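Local coordinates for flavohemoglobin (Malassezia yamatoensis, PDB 6O0A), which probably detoxifies nitric oxide, using a globin-bound heme to oxidise it and an FAD-containing reductase module to supply electrons from a nicotinamide cofactor, at residues P228-E231 and T232-R235; P373-F376 and M377-R381. All blocks are in the same frame, centred on the assembly; numbering follows the deposited sequence.

Interactions 1 and 2 are both local, one rounding a beta turn and the other starting a helix, in the two halves of the reductase part. Interaction 1 rounds off the loop that enters strand 234-239, an outermost strand of the antiparallel sheet in the FAD-binding region; its middle is exposed, and polar side chains grip backbone atoms there. Interaction 2 is the first turns of helix 374-386 in the NAD-binding region, where backbone bonds do the regular work while an aromatic-methionine pair faces the sheet and a lysine-glutamate pair lies on an outer flank. They share no secondary-structure element, and their centres lie about 30 Å apart.

Interaction 1. Residues P228-E231 and T232-R235; sequences PSEE and TQRR
Gln233 folds back against Glu230, the residue three before it, and its side chain can be followed atom by atom. CB lies 3.6 Å from Glu230 O. CG leaves beside the backbone N (chi1 -60°), and the extended chain beyond it carries CG and CD past Glu230 CB and CG, so that the aliphatic part of the glutamate crosses the flank of the amide. At the tip, OE1 accepts a hydrogen bond from Glu230 N at 3.0 Å, with the donor above the carbonyl plane and not on a lone pair. NE2 donates to Glu192 OE2, its strongest polar partner, on strand 186-193; held at both ends, the amide has its flip settled.

Glu230 O is gripped twice. Gln233 N donates to it at 3.1 Å, and Ser229 OG at 2.9 Å, from opposite faces of the carbonyl plane. The same serine hydroxyl accepts from a water that in turn accepts the N-H of Arg235, bridging the turn to the start of the strand. A second water links Glu230 OE1 and Thr232 OG1.

Farther in, Arg235 stretches out with CG opposite its own N (chi1 176°) until NH1 meets Pro228 O at 3.0 Å; the bond is nearly straight (163°), in the guanidinium plane and on a carbonyl lone pair. Its NH2 forms salt bridges with Asp188 and Glu326, which would balance the charge of this buried group. Glu230 to Gln233 is a type I beta turn, here reversing the chain into the edge strand 234-239 of the antiparallel sheet in the FAD-binding region.

Interaction 2. Residues P373-F376 and M377-R381; sequences PLKF and MQEMR
The Phe376 ring carries Met380 CG over one face, 3.9 Å from the ring centroid and only 14° off the normal, a CH-pi contact displaced toward the rim at CZ. Met380 SD lies obliquely at 4.8 Å from the same centroid, adding a Met-aromatic contact, while Met377 CG approaches Phe376 CD2 at 4.1 Å. The Phe376-Met380 pair is i to i+4 packing in the first turns of helix 374-386, the helix of a beta-alpha-beta unit between parallel strands 367-371 and 394-397. Pro373 is its N-cap residue, and its carbonyl takes the first of five successive backbone bonds, Met377 N to Pro373 O at 2.9 Å.

Phe376 and Met380 both rest on Ile284 of strand 281-286 and on Ile355, and Met377 packs against Leu370, so this side of the helix is pressed onto the sheet. The chemistry changes on the more exposed flank. Lys375 juts outward from the helix, extended as far as CE, and bends at its last torsion (chi4 62°), which brings NZ nearer to Glu379. The resulting salt bridge is long, with Lys375 NZ 3.5 Å from Glu379 OE2, and Lys375 CE lies just as near that oxygen, at 3.4 Å.

Interaction 1. Residues P228-E231 and T232-R235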
loop_
_atom_site.group_PDB
_atom_site.type_symbol
_atom_site.label_atom_id
_atom_site.label_comp_id
_atom_site.label_asym_id
_atom_site.label_seq_id
_atom_site.Cartn_x
_atom_site.Cartn_y
_atom_site.Cartn_z
ATOM N N PRO A 228 14.972 -7.145 5.585
ATOM C CA PRO A 228 16.393 -6.927 5.894
ATOM C C PRO A 228 17.325 -7.633 4.917
ATOM O O PRO A 228 17.167 -8.820 4.615
ATOM C CB PRO A 228 16.534 -7.489 7.313
ATOM C CG PRO A 228 15.187 -7.336 7.901
ATOM C CD PRO A 228 14.197 -7.525 6.783
ATOM N N SER A 229 18.309 -6.891 4.416
ATOM C CA SER A 229 19.231 -7.411 3.414
ATOM C C SER A 229 20.451 -6.500 3.368
ATOM O O SER A 229 20.521 -5.485 4.068
ATOM C CB SER A 229 18.555 -7.486 2.043
ATOM O OG SER A 229 18.399 -6.173 1.541
ATOM N N GLU A 230 21.423 -6.873 2.538
ATOM C CA GLU A 230 22.518 -5.964 2.244
ATOM C C GLU A 230 21.970 -4.745 1.511
ATOM O O GLU A 230 20.894 -4.793 0.913
ATOM C CB GLU A 230 23.570 -6.651 1.382
ATOM C CG GLU A 230 24.133 -7.900 1.994
ATOM C CD GLU A 230 25.491 -7.661 2.599
ATOM O OE1 GLU A 230 26.491 -7.723 1.854
ATOM O OE2 GLU A 230 25.555 -7.388 3.813
ATOM N N GLU A 231 22.731 -3.648 1.542
ATOM C CA GLU A 231 22.278 -2.441 0.860
ATOM C C GLU A 231 22.333 -2.599 -0.650
ATOM O O GLU A 231 21.698 -1.821 -1.370
ATOM C CB GLU A 231 23.110 -1.241 1.311
ATOM C CG GLU A 231 22.471 -0.483 2.468
ATOM C CD GLU A 231 23.480 0.011 3.491
ATOM O OE1 GLU A 231 24.673 -0.347 3.378
ATOM O OE2 GLU A 231 23.076 0.755 4.414
ATOM N N THR A 232 23.058 -3.601 -1.133
ATOM C CA THR A 232 23.140 -3.931 -2.549
ATOM C C THR A 232 22.034 -4.878 -3.007
ATOM O O THR A 232 22.089 -5.375 -4.141
ATOM C CB THR A 232 24.504 -4.553 -2.839
ATOM O OG1 THR A 232 24.702 -5.642 -1.929
ATOM C CG2 THR A 232 25.605 -3.529 -2.627
ATOM N N GLN A 233 21.032 -5.134 -2.161
ATOM C CA GLN A 233 20.000 -6.129 -2.425
ATOM C C GLN A 233 18.603 -5.563 -2.200
ATOM O O GLN A 233 18.407 -4.626 -1.418
ATOM C CB GLN A 233 20.192 -7.363 -1.522
ATOM C CG GLN A 233 21.521 -8.034 -1.743
ATOM C CD GLN A 233 21.813 -9.098 -0.710
ATOM O OE1 GLN A 233 21.343 -9.030 0.433
ATOM N NE2 GLN A 233 22.583 -10.094 -1.108
ATOM N N ARG A 234 17.625 -6.157 -2.888
ATOM C CA ARG A 234 16.209 -6.006 -2.558
ATOM C C ARG A 234 15.683 -7.386 -2.197
ATOM O O ARG A 234 15.782 -8.316 -3.007
ATOM C CB ARG A 234 15.404 -5.431 -3.726
ATOM C CG ARG A 234 15.887 -4.070 -4.191
ATOM C CD ARG A 234 15.571 -2.975 -3.176
ATOM N NE ARG A 234 15.734 -1.668 -3.806
ATOM C CZ ARG A 234 16.177 -0.579 -3.190
ATOM N NH1 ARG A 234 16.499 -0.618 -1.897
ATOM N NH2 ARG A 234 16.304 0.552 -3.865
ATOM N N ARG A 235 15.133 -7.519 -0.994
ATOM C CA ARG A 235 14.627 -8.792 -0.504
ATOM C C ARG A 235 13.147 -8.658 -0.179
ATOM O O ARG A 235 12.734 -7.676 0.444
ATOM C CB ARG A 235 15.406 -9.251 0.729
ATOM C CG ARG A 235 14.862 -10.528 1.343
ATOM C CD ARG A 235 15.528 -10.785 2.691
ATOM N NE ARG A 235 14.876 -11.895 3.387
ATOM C CZ ARG A 235 14.854 -12.008 4.711
ATOM N NH1 ARG A 235 15.435 -11.081 5.455
ATOM N NH2 ARG A 235 14.253 -13.044 5.286
HETATM O O HOH W 1 15.770 -5.449 1.020
HETATM O O HOH W 2 26.807 -5.437 0.057
#

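Interaction 2. Residues P373-F376 and M377-R381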
loop_
_atom_site.group_PDB
_atom_site.type_symbol
_atom_site.label_atom_id
_atom_site.label_comp_id
_atom_site.label_asym_id
_atom_site.label_seq_id
_atom_site.Cartn_x
_atom_site.Cartn_y
_atom_site.Cartn_z
ATOM N N PRO A 373 -4.762 -9.347 6.732
ATOM C CA PRO A 373 -5.926 -9.283 5.843
ATOM C C PRO A 373 -6.880 -8.186 6.290
ATOM O O PRO A 373 -6.924 -7.812 7.463
ATOM C CB PRO A 373 -6.556 -10.675 5.983
ATOM C CG PRO A 373 -5.428 -11.553 6.408
ATOM C CD PRO A 373 -4.586 -10.687 7.323
ATOM N N LEU A 374 -7.636 -7.651 5.329
ATOM C CA LEU A 374 -8.548 -6.552 5.627
ATOM C C LEU A 374 -9.453 -6.888 6.809
ATOM O O LEU A 374 -9.602 -6.088 7.740
ATOM C CB LEU A 374 -9.371 -6.212 4.382
ATOM C CG LEU A 374 -10.292 -4.994 4.509
ATOM C CD1 LEU A 374 -9.515 -3.759 4.962
ATOM C CD2 LEU A 374 -11.020 -4.725 3.200
ATOM N N LYS A 375 -10.044 -8.088 6.799
ATOM C CA LYS A 375 -10.958 -8.486 7.867
ATOM C C LYS A 375 -10.250 -8.499 9.216
ATOM O O LYS A 375 -10.762 -7.963 10.206
ATOM C CB LYS A 375 -11.550 -9.863 7.560
ATOM C CG LYS A 375 -12.549 -10.370 8.589
ATOM C CD LYS A 375 -12.897 -11.829 8.331
ATOM C CE LYS A 375 -13.912 -12.353 9.333
ATOM N NZ LYS A 375 -15.209 -11.623 9.243
ATOM N N PHE A 376 -9.063 -9.109 9.266
ATOM C CA PHE A 376 -8.248 -9.096 10.480
ATOM C C PHE A 376 -8.025 -7.674 10.983
ATOM O O PHE A 376 -8.227 -7.381 12.167
ATOM C CB PHE A 376 -6.912 -9.783 10.199
ATOM C CG PHE A 376 -5.907 -9.659 11.313
ATOM C CD1 PHE A 376 -5.944 -10.533 12.390
ATOM C CD2 PHE A 376 -4.907 -8.695 11.270
ATOM C CE1 PHE A 376 -5.014 -10.441 13.412
ATOM C CE2 PHE A 376 -3.964 -8.596 12.303
ATOM C CZ PHE A 376 -4.020 -9.471 13.366
ATOM N N MET A 377 -7.613 -6.772 10.090
ATOM C CA MET A 377 -7.317 -5.407 10.514
ATOM C C MET A 377 -8.576 -4.668 10.940
ATOM O O MET A 377 -8.536 -3.852 11.868
ATOM C CB MET A 377 -6.602 -4.658 9.396
ATOM C CG MET A 377 -5.194 -5.168 9.172
ATOM S SD MET A 377 -4.238 -4.075 8.121
ATOM C CE MET A 377 -5.215 -4.084 6.617
ATOM N N GLN A 378 -9.702 -4.933 10.272
ATOM C CA GLN A 378 -10.955 -4.296 10.669
ATOM C C GLN A 378 -11.358 -4.708 12.079
ATOM O O GLN A 378 -11.789 -3.869 12.879
ATOM C CB GLN A 378 -12.063 -4.633 9.667
ATOM C CG GLN A 378 -12.013 -3.817 8.384
ATOM C CD GLN A 378 -13.120 -4.175 7.399
ATOM O OE1 GLN A 378 -13.513 -5.338 7.277
ATOM N NE2 GLN A 378 -13.627 -3.170 6.690
ATOM N N GLU A 379 -11.206 -5.994 12.410
ATOM C CA GLU A 379 -11.587 -6.470 13.737
ATOM C C GLU A 379 -10.630 -5.961 14.804
ATOM O O GLU A 379 -11.055 -5.589 15.905
ATOM C CB GLU A 379 -11.641 -7.997 13.751
ATOM C CG GLU A 379 -12.841 -8.568 13.010
ATOM C CD GLU A 379 -12.721 -10.058 12.742
ATOM O OE1 GLU A 379 -11.636 -10.631 12.987
ATOM O OE2 GLU A 379 -13.718 -10.653 12.281
ATOM N N MET A 380 -9.335 -5.949 14.502
ATOM C CA MET A 380 -8.362 -5.429 15.455
ATOM C C MET A 380 -8.591 -3.946 15.706
ATOM O O MET A 380 -8.598 -3.494 16.855
ATOM C CB MET A 380 -6.944 -5.685 14.942
ATOM C CG MET A 380 -6.590 -7.154 14.872
ATOM S SD MET A 380 -6.687 -7.846 16.527
ATOM C CE MET A 380 -5.463 -6.838 17.330
ATOM N N ARG A 381 -8.782 -3.170 14.634
ATOM C CA ARG A 381 -9.019 -1.741 14.798
ATOM C C ARG A 381 -10.271 -1.491 15.623
ATOM O O ARG A 381 -10.277 -0.634 16.514
ATOM C CB ARG A 381 -9.130 -1.063 13.429
#